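PDB 3GT2: NlpC/P60 domain-containing protein from Mycobacterium avium subsp. paratuberculosis, which is of unknown function but contains a P60 domain of the NlpC/P60 (peptidase C40) family, whose members are generally cysteine peptidases. Local coordinates for residues Ala9-Tyr12 against Gln13-Thr16; Lys84-Pro87 against Gln88-Arg91. One frame throughout, in Å; residues are numbered along the deposited sequence.

Contact 1. Residues Ala9-Tyr12 against Gln13-Thr16; sequences AMDY and QQAT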
ATOM      1  N   ALA A   9      19.933   3.458  -8.474  1.00 29.15           N
ATOM      2  CA  ALA A   9      19.066   4.609  -8.242  1.00 27.37           C
ATOM      3  C   ALA A   9      17.991   4.750  -9.317  1.00 24.80           C
ATOM      4  O   ALA A   9      16.834   5.008  -9.002  1.00 27.98           O
ATOM      5  CB  ALA A   9      19.883   5.891  -8.137  1.00 22.73           C
HETATM    6  N   MSE A  10      18.372   4.600 -10.585  1.00 25.61           N
HETATM    7  CA  MSE A  10      17.405   4.698 -11.677  1.00 25.55           C
HETATM    8  C   MSE A  10      16.341   3.608 -11.591  1.00 26.96           C
HETATM    9  O   MSE A  10      15.157   3.881 -11.749  1.00 25.38           O
HETATM   10  CB  MSE A  10      18.089   4.627 -13.042  1.00 30.26           C
HETATM   11  CG  MSE A  10      17.119   4.769 -14.197  1.00 30.31           C
HETATM   12 SE   MSE A  10      18.017   4.675 -15.937  1.00 54.17          SE
HETATM   13  CE  MSE A  10      18.775   2.873 -15.799  1.00 45.46           C
ATOM     14  N   ASP A  11      16.762   2.374 -11.332  1.00 28.77           N
ATOM     15  CA  ASP A  11      15.808   1.270 -11.225  1.00 28.46           C
ATOM     16  C   ASP A  11      14.821   1.513 -10.089  1.00 24.89           C
ATOM     17  O   ASP A  11      13.619   1.288 -10.238  1.00 25.38           O
ATOM     18  CB  ASP A  11      16.532  -0.065 -11.037  1.00 35.30           C
ATOM     19  CG  ASP A  11      17.129  -0.592 -12.332  1.00 47.41           C
ATOM     20  OD1 ASP A  11      16.914   0.042 -13.387  1.00 50.58           O
ATOM     21  OD2 ASP A  11      17.814  -1.640 -12.296  1.00 51.39           O
ATOM     22  N   TYR A  12      15.339   1.975  -8.959  1.00 24.39           N
ATOM     23  CA  TYR A  12      14.521   2.336  -7.806  1.00 23.47           C
ATOM     24  C   TYR A  12      13.505   3.412  -8.180  1.00 23.53           C
ATOM     25  O   TYR A  12      12.323   3.279  -7.905  1.00 25.55           O
ATOM     26  CB  TYR A  12      15.435   2.829  -6.685  1.00 26.31           C
ATOM     27  CG  TYR A  12      14.742   3.498  -5.524  1.00 28.24           C
ATOM     28  CD1 TYR A  12      13.801   2.821  -4.762  1.00 27.95           C
ATOM     29  CD2 TYR A  12      15.060   4.800  -5.166  1.00 32.17           C
ATOM     30  CE1 TYR A  12      13.182   3.432  -3.683  1.00 27.70           C
ATOM     31  CE2 TYR A  12      14.449   5.419  -4.090  1.00 33.51           C
ATOM     32  CZ  TYR A  12      13.508   4.733  -3.353  1.00 32.76           C
ATOM     33  OH  TYR A  12      12.896   5.353  -2.283  1.00 33.49           O
ATOM     34  N   GLN A  13      13.974   4.476  -8.823  1.00 24.02           N
ATOM     35  CA  GLN A  13      13.094   5.556  -9.250  1.00 22.68           C
ATOM     36  C   GLN A  13      12.072   5.091 -10.282  1.00 25.38           C
ATOM     37  O   GLN A  13      10.904   5.485 -10.249  1.00 22.91           O
ATOM     38  CB  GLN A  13      13.923   6.714  -9.810  1.00 22.74           C
ATOM     39  CG  GLN A  13      14.834   7.365  -8.781  1.00 26.92           C
ATOM     40  CD  GLN A  13      15.933   8.194  -9.425  1.00 32.63           C
ATOM     41  OE1 GLN A  13      16.806   8.740  -8.739  1.00 33.39           O
ATOM     42  NE2 GLN A  13      15.901   8.284 -10.753  1.00 28.02           N
ATOM     43  N   GLN A  14      12.518   4.253 -11.209  1.00 24.57           N
ATOM     44  CA  GLN A  14      11.626   3.734 -12.230  1.00 23.80           C
ATOM     45  C   GLN A  14      10.565   2.831 -11.622  1.00 21.38           C
ATOM     46  O   GLN A  14       9.386   2.924 -11.972  1.00 23.87           O
ATOM     47  CB  GLN A  14      12.417   2.955 -13.267  1.00 29.49           C
ATOM     48  CG  GLN A  14      12.734   3.724 -14.516  1.00 35.05           C
ATOM     49  CD  GLN A  14      13.277   2.813 -15.594  1.00 39.63           C
ATOM     50  OE1 GLN A  14      14.446   2.433 -15.566  1.00 42.39           O
ATOM     51  NE2 GLN A  14      12.424   2.441 -16.543  1.00 38.54           N
ATOM     52  N   ALA A  15      10.986   1.955 -10.712  1.00 21.99           N
ATOM     53  CA  ALA A  15      10.042   1.070 -10.027  1.00 23.96           C
ATOM     54  C   ALA A  15       9.030   1.879  -9.228  1.00 23.78           C
ATOM     55  O   ALA A  15       7.831   1.636  -9.289  1.00 21.62           O
ATOM     56  CB  ALA A  15      10.786   0.094  -9.120  1.00 25.55           C
ATOM     57  N   THR A  16       9.519   2.858  -8.476  1.00 22.75           N
ATOM     58  CA  THR A  16       8.650   3.686  -7.657  1.00 25.08           C
ATOM     59  C   THR A  16       7.566   4.366  -8.499  1.00 23.24           C
ATOM     60  O   THR A  16       6.400   4.393  -8.117  1.00 25.29           O
ATOM     61  CB  THR A  16       9.472   4.731  -6.877  1.00 28.86           C
ATOM     62  OG1 THR A  16      10.412   4.047  -6.038  1.00 28.19           O
ATOM     63  CG2 THR A  16       8.569   5.588  -6.024  1.00 29.93           C
TER

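Contact 2. Residues Lys84-Pro87 against Gln88-Arg91; sequences KILP and QQAR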
ATOM      1  N   LYS A  84      13.218  -1.428   7.360  1.00 19.91           N
ATOM      2  CA  LYS A  84      12.506  -0.514   8.240  1.00 20.85           C
ATOM      3  C   LYS A  84      13.053   0.896   8.059  1.00 18.64           C
ATOM      4  O   LYS A  84      14.272   1.097   8.028  1.00 24.12           O
ATOM      5  CB  LYS A  84      12.693  -0.947   9.688  1.00 29.80           C
ATOM      6  CG  LYS A  84      11.408  -1.016  10.467  1.00 42.10           C
ATOM      7  CD  LYS A  84      10.594  -2.226  10.053  1.00 43.72           C
ATOM      8  CE  LYS A  84       9.510  -2.515  11.075  1.00 47.12           C
ATOM      9  NZ  LYS A  84       9.089  -3.932  11.032  1.00 48.92           N
ATOM     10  N   ILE A  85      12.156   1.872   7.959  1.00 18.10           N
ATOM     11  CA  ILE A  85      12.528   3.268   7.704  1.00 18.81           C
ATOM     12  C   ILE A  85      11.980   4.181   8.801  1.00 17.23           C
ATOM     13  O   ILE A  85      10.823   4.038   9.212  1.00 20.91           O
ATOM     14  CB  ILE A  85      11.910   3.766   6.357  1.00 23.01           C
ATOM     15  CG1 ILE A  85      12.403   2.921   5.173  1.00 25.13           C
ATOM     16  CG2 ILE A  85      12.203   5.239   6.127  1.00 32.20           C
ATOM     17  CD1 ILE A  85      13.923   2.981   4.967  1.00 21.76           C
ATOM     18  N   LEU A  86      12.802   5.119   9.273  1.00 16.59           N
ATOM     19  CA  LEU A  86      12.299   6.187  10.130  1.00 14.87           C
ATOM     20  C   LEU A  86      11.369   7.097   9.329  1.00 19.07           C
ATOM     21  O   LEU A  86      11.687   7.490   8.212  1.00 21.09           O
ATOM     22  CB  LEU A  86      13.456   7.012  10.708  1.00 16.88           C
ATOM     23  CG  LEU A  86      14.460   6.217  11.529  1.00 22.30           C
ATOM     24  CD1 LEU A  86      15.708   7.061  11.809  1.00 18.64           C
ATOM     25  CD2 LEU A  86      13.797   5.744  12.820  1.00 25.49           C
ATOM     26  N   PRO A  87      10.214   7.448   9.903  1.00 23.82           N
ATOM     27  CA  PRO A  87       9.278   8.292   9.152  1.00 28.02           C
ATOM     28  C   PRO A  87       9.903   9.612   8.696  1.00 26.52           C
ATOM     29  O   PRO A  87       9.496  10.149   7.675  1.00 26.04           O
ATOM     30  CB  PRO A  87       8.150   8.537  10.155  1.00 32.20           C
ATOM     31  CG  PRO A  87       8.201   7.344  11.062  1.00 35.77           C
ATOM     32  CD  PRO A  87       9.659   7.009  11.194  1.00 29.51           C
ATOM     33  N   GLN A  88      10.890  10.126   9.428  1.00 30.04           N
ATOM     34  CA  GLN A  88      11.532  11.377   9.026  1.00 25.68           C
ATOM     35  C   GLN A  88      12.364  11.204   7.766  1.00 28.25           C
ATOM     36  O   GLN A  88      12.796  12.183   7.166  1.00 33.70           O
ATOM     37  CB  GLN A  88      12.417  11.935  10.149  1.00 36.18           C
ATOM     38  CG  GLN A  88      11.677  12.151  11.452  1.00 44.68           C
ATOM     39  CD  GLN A  88      11.215  10.849  12.071  1.00 46.45           C
ATOM     40  OE1 GLN A  88      11.940   9.854  12.073  1.00 38.42           O
ATOM     41  NE2 GLN A  88      10.001  10.851  12.604  1.00 53.63           N
ATOM     42  N   GLN A  89      12.594   9.957   7.368  1.00 26.60           N
ATOM     43  CA  GLN A  89      13.395   9.676   6.183  1.00 25.02           C
ATOM     44  C   GLN A  89      12.559   9.011   5.089  1.00 21.68           C
ATOM     45  O   GLN A  89      13.081   8.388   4.168  1.00 28.18           O
ATOM     46  CB  GLN A  89      14.603   8.823   6.563  1.00 32.19           C
ATOM     47  CG  GLN A  89      15.466   9.522   7.619  1.00 38.22           C
ATOM     48  CD  GLN A  89      16.664   8.714   8.073  1.00 45.28           C
ATOM     49  OE1 GLN A  89      16.714   7.499   7.900  1.00 47.53           O
ATOM     50  NE2 GLN A  89      17.638   9.394   8.673  1.00 47.58           N
ATOM     51  N   ALA A  90      11.250   9.163   5.202  1.00 19.29           N
ATOM     52  CA  ALA A  90      10.323   8.546   4.258  1.00 20.41           C
ATOM     53  C   ALA A  90      10.525   9.089   2.847  1.00 23.11           C
ATOM     54  O   ALA A  90      10.810  10.270   2.661  1.00 21.04           O
ATOM     55  CB  ALA A  90       8.891   8.773   4.709  1.00 24.24           C
ATOM     56  N   ARG A  91      10.384   8.213   1.859  1.00 18.23           N
ATOM     57  CA  ARG A  91      10.411   8.611   0.449  1.00 16.09           C
ATOM     58  C   ARG A  91       9.157   8.066  -0.218  1.00 17.83           C
ATOM     59  O   ARG A  91       8.588   7.075   0.244  1.00 20.19           O
ATOM     60  CB  ARG A  91      11.638   8.035  -0.260  1.00 22.82           C
ATOM     61  CG  ARG A  91      12.966   8.685   0.137  1.00 27.64           C
ATOM     62  CD  ARG A  91      14.125   8.029  -0.594  1.00 37.97           C
ATOM     63  NE  ARG A  91      15.418   8.572  -0.184  1.00 52.00           N
ATOM     64  CZ  ARG A  91      16.579   7.938  -0.336  1.00 61.78           C
ATOM     65  NH1 ARG A  91      16.610   6.730  -0.886  1.00 63.45           N
ATOM     66  NH2 ARG A  91      17.709   8.506   0.068  1.00 64.96           N
TER

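Contact 1. Residues Ala9-Tyr12 against Gln13-Thr16
Q13 opens the second half of two successive turns of α-helix, within helix 7-24, by giving its N-H to A9 O at 2.9 Å, the first of four i to i+4 backbone bonds. With CG set beside its own backbone N (chi1 -64°), its side chain runs back along the preceding turn, and CG lies 3.1 Å from A9 O. A long polar chain suits this exposed surface of the helix. Q14 follows, its N 2.7 Å from M10 O. Its extended side chain lies alongside that of selenomethionine M10 and points the same way, OE1 coming within 3.8 Å of M10 CG. The same amide also passes the carboxylate of D11, the two planes turned 56° apart; D11 OD1 and Q14 OE1 are 4.1 Å apart. A15 N bonds D11 O, and A15 CB rests 3.3 Å from D11 O, a compact fit on the side of the helix that meets L140. T16, the buried member, grips Y12 O twice: N and OG1 approach it from opposite faces of the carbonyl plane, so the hydroxyl is satisfied within the helix itself. The Y12 ring, with CG anti to the backbone N (chi1 168°), is carried toward T16. T16 OG1 sits over one ring face, offset toward the rim, 3.7 Å from Y12 CE1.

Contact 2. Residues Lys84-Pro87 against Gln88-Arg91
L86 O accepts the N-H of Q89 at 2.8 Å, closing a type I β-turn with P87 and Q88 at its corners. A second turn overlaps it, since A90 N reaches P87 O at 3.2 Å, and together the two form a short 3-10-like bend at the end of strand 83-85. In both bonds the donor stands well above the carbonyl plane, 47° out of it for L86 O and 71° for P87 O, as befits so tight a curl. Proline suits the first corner: its ring holds phi near the value the turn needs, and it has no N-H to leave without a partner.

The side chains follow the bend. Q88 is folded at chi2 (66°), which lays its amide back along the P87 ring; Q88 OE1 comes 3.5 Å from L86 CB, while NE2 stands 3.8 Å from P87 CB. An exposed glutamine suits this place because its bent chain lays the amide itself alongside the P87 ring and L86 CB at the surface. Q89 instead is extended beyond CG and runs side by side with L86. A90 CB is small enough to tuck 3.3 Å from P87 O, and it also touches M136.

Further out, the β-branched I85 is the buried residue here, pairing through its backbone with M136 in the antiparallel partner strand and packing its side chain on D94 and R138. That pairing holds the start of the bend, while on its far side D94 OD2 accepts the N-H of R91 and R138 NH2 gives Q89 O a weak hydrogen bond. I85 CG2, anti to the backbone N of I85, lies 3.8 Å from Q89 O.

How the contacts relate
Contact 1 comes first along the chain, in the N-terminal part of helix 7-24; contact 2 follows much later, in the bend that leaves strand 83-85 before strand 95-98. Their centres are about 17 Å apart, and both lie at the surface of this single-chain P60 structure. They nevertheless meet: Y12 OH packs 3.4 Å from R91 CD, joining the helix to the loop. The chain end contributes as well, with L140 against the Y12, A15 and T16 side chains, just beyond strand 136-138, which pairs with strand 83-85. The N-terminal helix is thus packed against the region where the bend and the C-terminal strand come together.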